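Local coordinates for acyl-CoA dehydrogenase domain protein Tcur3481 (PDB 6WY9) that probably acts as an FAD-dependent acyl-CoA dehydrogenase, oxidising acyl-CoA thioesters with a bound flavin cofactor, at residues B[41-46]-B[81-86]. Residues are numbered along the deposited sequence; the frame is centred on the assembly and turned at random.
Sequences ETLWRE and HVAPVP
Val85 sits between Leu43 and Trp44, two consecutive residues of helix 41-49, and its packing against them is a compact example of how a helix is tied to a loop, here the one joining helices 67-80 and 87-100, by apolar contacts. Leu43 CD2 touches both methyls of the valine, CG1 and CG2, at 3.8 Å each, the two side chains crossing at about a right angle. The same CD2 reaches Ala83 CB at 3.8 Å, so a single leucine methyl spans two residues of the loop. With Trp44 CG anti to the backbone N (chi1 -167°), the far end of the indole comes up to the loop: Val85 CB meets the ring at its edge, in plane, 3.7 Å from CE3, while Pro86 CD approaches CZ3 obliquely at 3.7 Å. Arg118 makes a cation-pi contact with this indole and a salt bridge to Glu41. Were Trp44 an alanine, Val85 and Pro86 would probably lose their aromatic neighbour and Arg118 its cation-pi partner. Against this buried, tight cluster, the helix turns exposed Arg45 away from the loop; Thr42 and Glu46, partly exposed, pack on Arg28 and His23 instead. Pro86 is the N-cap of helix 87-100, away from the flavin. The side-chain contacts being apolar, the fit probably rests on burial, with a backbone hydrogen bond between Pro84 and Asp40 as a polar tie beside it.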
ATOM      1  N   GLU B  41     -20.881   4.562  33.882  1.00 48.61           N
ATOM      2  CA  GLU B  41     -20.726   3.994  35.218  1.00 50.71           C
ATOM      3  C   GLU B  41     -21.668   2.817  35.424  1.00 52.19           C
ATOM      4  O   GLU B  41     -21.409   1.950  36.272  1.00 51.99           O
ATOM      5  CB  GLU B  41     -20.995   5.056  36.275  1.00 57.40           C
ATOM      6  CG  GLU B  41     -20.068   6.227  36.227  1.00 61.18           C
ATOM      7  CD  GLU B  41     -18.644   5.874  36.641  1.00 65.34           C
ATOM      8  OE1 GLU B  41     -18.422   4.801  37.249  1.00 67.23           O
ATOM      9  OE2 GLU B  41     -17.744   6.684  36.344  1.00 66.24           O
ATOM     10  N   THR B  42     -22.786   2.804  34.690  1.00 50.50           N
ATOM     11  CA  THR B  42     -23.707   1.679  34.776  1.00 50.91           C
ATOM     12  C   THR B  42     -23.070   0.438  34.170  1.00 48.01           C
ATOM     13  O   THR B  42     -23.073  -0.642  34.774  1.00 49.04           O
ATOM     14  CB  THR B  42     -25.021   2.032  34.068  1.00 50.73           C
ATOM     15  OG1 THR B  42     -25.558   3.212  34.692  1.00 53.29           O
ATOM     16  CG2 THR B  42     -26.036   0.869  34.250  1.00 52.51           C
ATOM     17  N   LEU B  43     -22.496   0.595  32.985  1.00 44.81           N
ATOM     18  CA  LEU B  43     -21.765  -0.495  32.349  1.00 44.79           C
ATOM     19  C   LEU B  43     -20.625  -0.999  33.241  1.00 45.78           C
ATOM     20  O   LEU B  43     -20.397  -2.212  33.350  1.00 45.36           O
ATOM     21  CB  LEU B  43     -21.216  -0.019  31.018  1.00 43.27           C
ATOM     22  CG  LEU B  43     -20.420  -1.055  30.215  1.00 44.66           C
ATOM     23  CD1 LEU B  43     -21.249  -2.352  30.051  1.00 45.09           C
ATOM     24  CD2 LEU B  43     -19.990  -0.471  28.831  1.00 41.71           C
ATOM     25  N   TRP B  44     -19.897  -0.075  33.879  1.00 44.89           N
ATOM     26  CA  TRP B  44     -18.820  -0.462  34.783  1.00 45.78           C
ATOM     27  C   TRP B  44     -19.349  -1.336  35.921  1.00 47.97           C
ATOM     28  O   TRP B  44     -18.745  -2.352  36.281  1.00 47.30           O
ATOM     29  CB  TRP B  44     -18.144   0.782  35.360  1.00 47.51           C
ATOM     30  CG  TRP B  44     -16.862   0.423  36.018  1.00 50.39           C
ATOM     31  CD1 TRP B  44     -16.624   0.260  37.360  1.00 53.74           C
ATOM     32  CD2 TRP B  44     -15.634   0.129  35.348  1.00 49.10           C
ATOM     33  NE1 TRP B  44     -15.311  -0.098  37.561  1.00 54.63           N
ATOM     34  CE2 TRP B  44     -14.683  -0.196  36.343  1.00 51.56           C
ATOM     35  CE3 TRP B  44     -15.244   0.110  33.995  1.00 47.58           C
ATOM     36  CZ2 TRP B  44     -13.346  -0.535  36.031  1.00 51.14           C
ATOM     37  CZ3 TRP B  44     -13.885  -0.218  33.684  1.00 47.45           C
ATOM     38  CH2 TRP B  44     -12.971  -0.537  34.703  1.00 48.38           C
ATOM     39  N   ARG B  45     -20.458  -0.929  36.526  1.00 50.06           N
ATOM     40  CA  ARG B  45     -20.995  -1.699  37.647  1.00 56.48           C
ATOM     41  C   ARG B  45     -21.526  -3.053  37.186  1.00 52.89           C
ATOM     42  O   ARG B  45     -21.402  -4.062  37.899  1.00 52.63           O
ATOM     43  CB  ARG B  45     -22.092  -0.905  38.351  1.00 64.94           C
ATOM     44  CG  ARG B  45     -21.614   0.253  39.226  1.00 73.56           C
ATOM     45  CD  ARG B  45     -22.809   0.867  40.006  1.00 82.88           C
ATOM     46  NE  ARG B  45     -23.923   1.283  39.139  1.00 86.31           N
ATOM     47  CZ  ARG B  45     -25.046   0.582  38.950  1.00 89.47           C
ATOM     48  NH1 ARG B  45     -25.221  -0.584  39.564  1.00 93.03           N
ATOM     49  NH2 ARG B  45     -26.001   1.043  38.144  1.00 87.69           N
ATOM     50  N   GLU B  46     -22.133  -3.090  36.009  1.00 50.74           N
ATOM     51  CA  GLU B  46     -22.618  -4.357  35.457  1.00 54.93           C
ATOM     52  C   GLU B  46     -21.459  -5.322  35.202  1.00 50.79           C
ATOM     53  O   GLU B  46     -21.532  -6.509  35.546  1.00 51.28           O
ATOM     54  CB  GLU B  46     -23.387  -4.085  34.156  1.00 58.63           C
ATOM     55  CG  GLU B  46     -24.635  -3.173  34.304  1.00 66.11           C
ATOM     56  CD  GLU B  46     -25.835  -3.964  34.706  1.00 74.68           C
ATOM     57  OE1 GLU B  46     -25.938  -5.090  34.175  1.00 77.85           O
ATOM     58  OE2 GLU B  46     -26.634  -3.498  35.562  1.00 77.77           O
ATOM     59  N   HIS B  81     -17.982  -3.251  20.231  1.00 39.98           N
ATOM     60  CA  HIS B  81     -19.137  -2.406  20.551  1.00 41.59           C
ATOM     61  C   HIS B  81     -18.779  -0.962  20.876  1.00 40.94           C
ATOM     62  O   HIS B  81     -19.653  -0.230  21.342  1.00 41.64           O
ATOM     63  CB  HIS B  81     -19.867  -2.997  21.755  1.00 43.34           C
ATOM     64  CG  HIS B  81     -20.399  -4.358  21.482  1.00 45.87           C
ATOM     65  ND1 HIS B  81     -19.719  -5.499  21.850  1.00 47.07           N
ATOM     66  CD2 HIS B  81     -21.492  -4.763  20.809  1.00 48.65           C
ATOM     67  CE1 HIS B  81     -20.397  -6.557  21.445  1.00 47.91           C
ATOM     68  NE2 HIS B  81     -21.475  -6.138  20.801  1.00 50.38           N
ATOM     69  N   VAL B  82     -17.505  -0.568  20.696  1.00 41.98           N
ATOM     70  CA  VAL B  82     -16.978   0.746  21.065  1.00 40.93           C
ATOM     71  C   VAL B  82     -17.582   1.157  22.418  1.00 42.44           C
ATOM     72  O   VAL B  82     -18.137   2.244  22.569  1.00 45.02           O
ATOM     73  CB  VAL B  82     -17.199   1.781  19.923  1.00 38.80           C
ATOM     74  CG1 VAL B  82     -16.271   1.402  18.677  1.00 38.05           C
ATOM     75  CG2 VAL B  82     -18.646   1.840  19.429  1.00 39.12           C
ATOM     76  N   ALA B  83     -17.498   0.275  23.408  1.00 41.26           N
ATOM     77  CA  ALA B  83     -18.252   0.493  24.648  1.00 43.19           C
ATOM     78  C   ALA B  83     -17.466   1.430  25.558  1.00 42.65           C
ATOM     79  O   ALA B  83     -16.279   1.171  25.827  1.00 40.83           O
ATOM     80  CB  ALA B  83     -18.529  -0.815  25.373  1.00 43.41           C
ATOM     81  N   PRO B  84     -18.068   2.554  26.002  1.00 42.61           N
ATOM     82  CA  PRO B  84     -17.270   3.582  26.710  1.00 43.02           C
ATOM     83  C   PRO B  84     -17.003   3.285  28.184  1.00 42.49           C
ATOM     84  O   PRO B  84     -17.612   3.855  29.094  1.00 42.76           O
ATOM     85  CB  PRO B  84     -18.126   4.844  26.527  1.00 44.75           C
ATOM     86  CG  PRO B  84     -19.566   4.310  26.523  1.00 46.66           C
ATOM     87  CD  PRO B  84     -19.430   3.044  25.675  1.00 44.89           C
ATOM     88  N   VAL B  85     -16.037   2.404  28.446  1.00 40.67           N
ATOM     89  CA  VAL B  85     -15.543   2.180  29.818  1.00 40.95           C
ATOM     90  C   VAL B  85     -14.029   2.016  29.773  1.00 40.02           C
ATOM     91  O   VAL B  85     -13.477   1.461  28.828  1.00 37.13           O
ATOM     92  CB  VAL B  85     -16.168   0.917  30.475  1.00 41.11           C
ATOM     93  CG1 VAL B  85     -17.509   1.201  31.104  1.00 43.93           C
ATOM     94  CG2 VAL B  85     -16.291  -0.236  29.460  1.00 40.93           C
ATOM     95  N   PRO B  86     -13.332   2.471  30.841  1.00 40.58           N
ATOM     96  CA  PRO B  86     -11.849   2.440  30.787  1.00 39.90           C
ATOM     97  C   PRO B  86     -11.272   1.090  31.214  1.00 42.01           C
ATOM     98  O   PRO B  86     -10.562   0.967  32.225  1.00 40.25           O
ATOM     99  CB  PRO B  86     -11.475   3.566  31.752  1.00 39.80           C
ATOM    100  CG  PRO B  86     -12.496   3.351  32.883  1.00 40.96           C
ATOM    101  CD  PRO B  86     -13.816   3.072  32.103  1.00 40.58           C
TER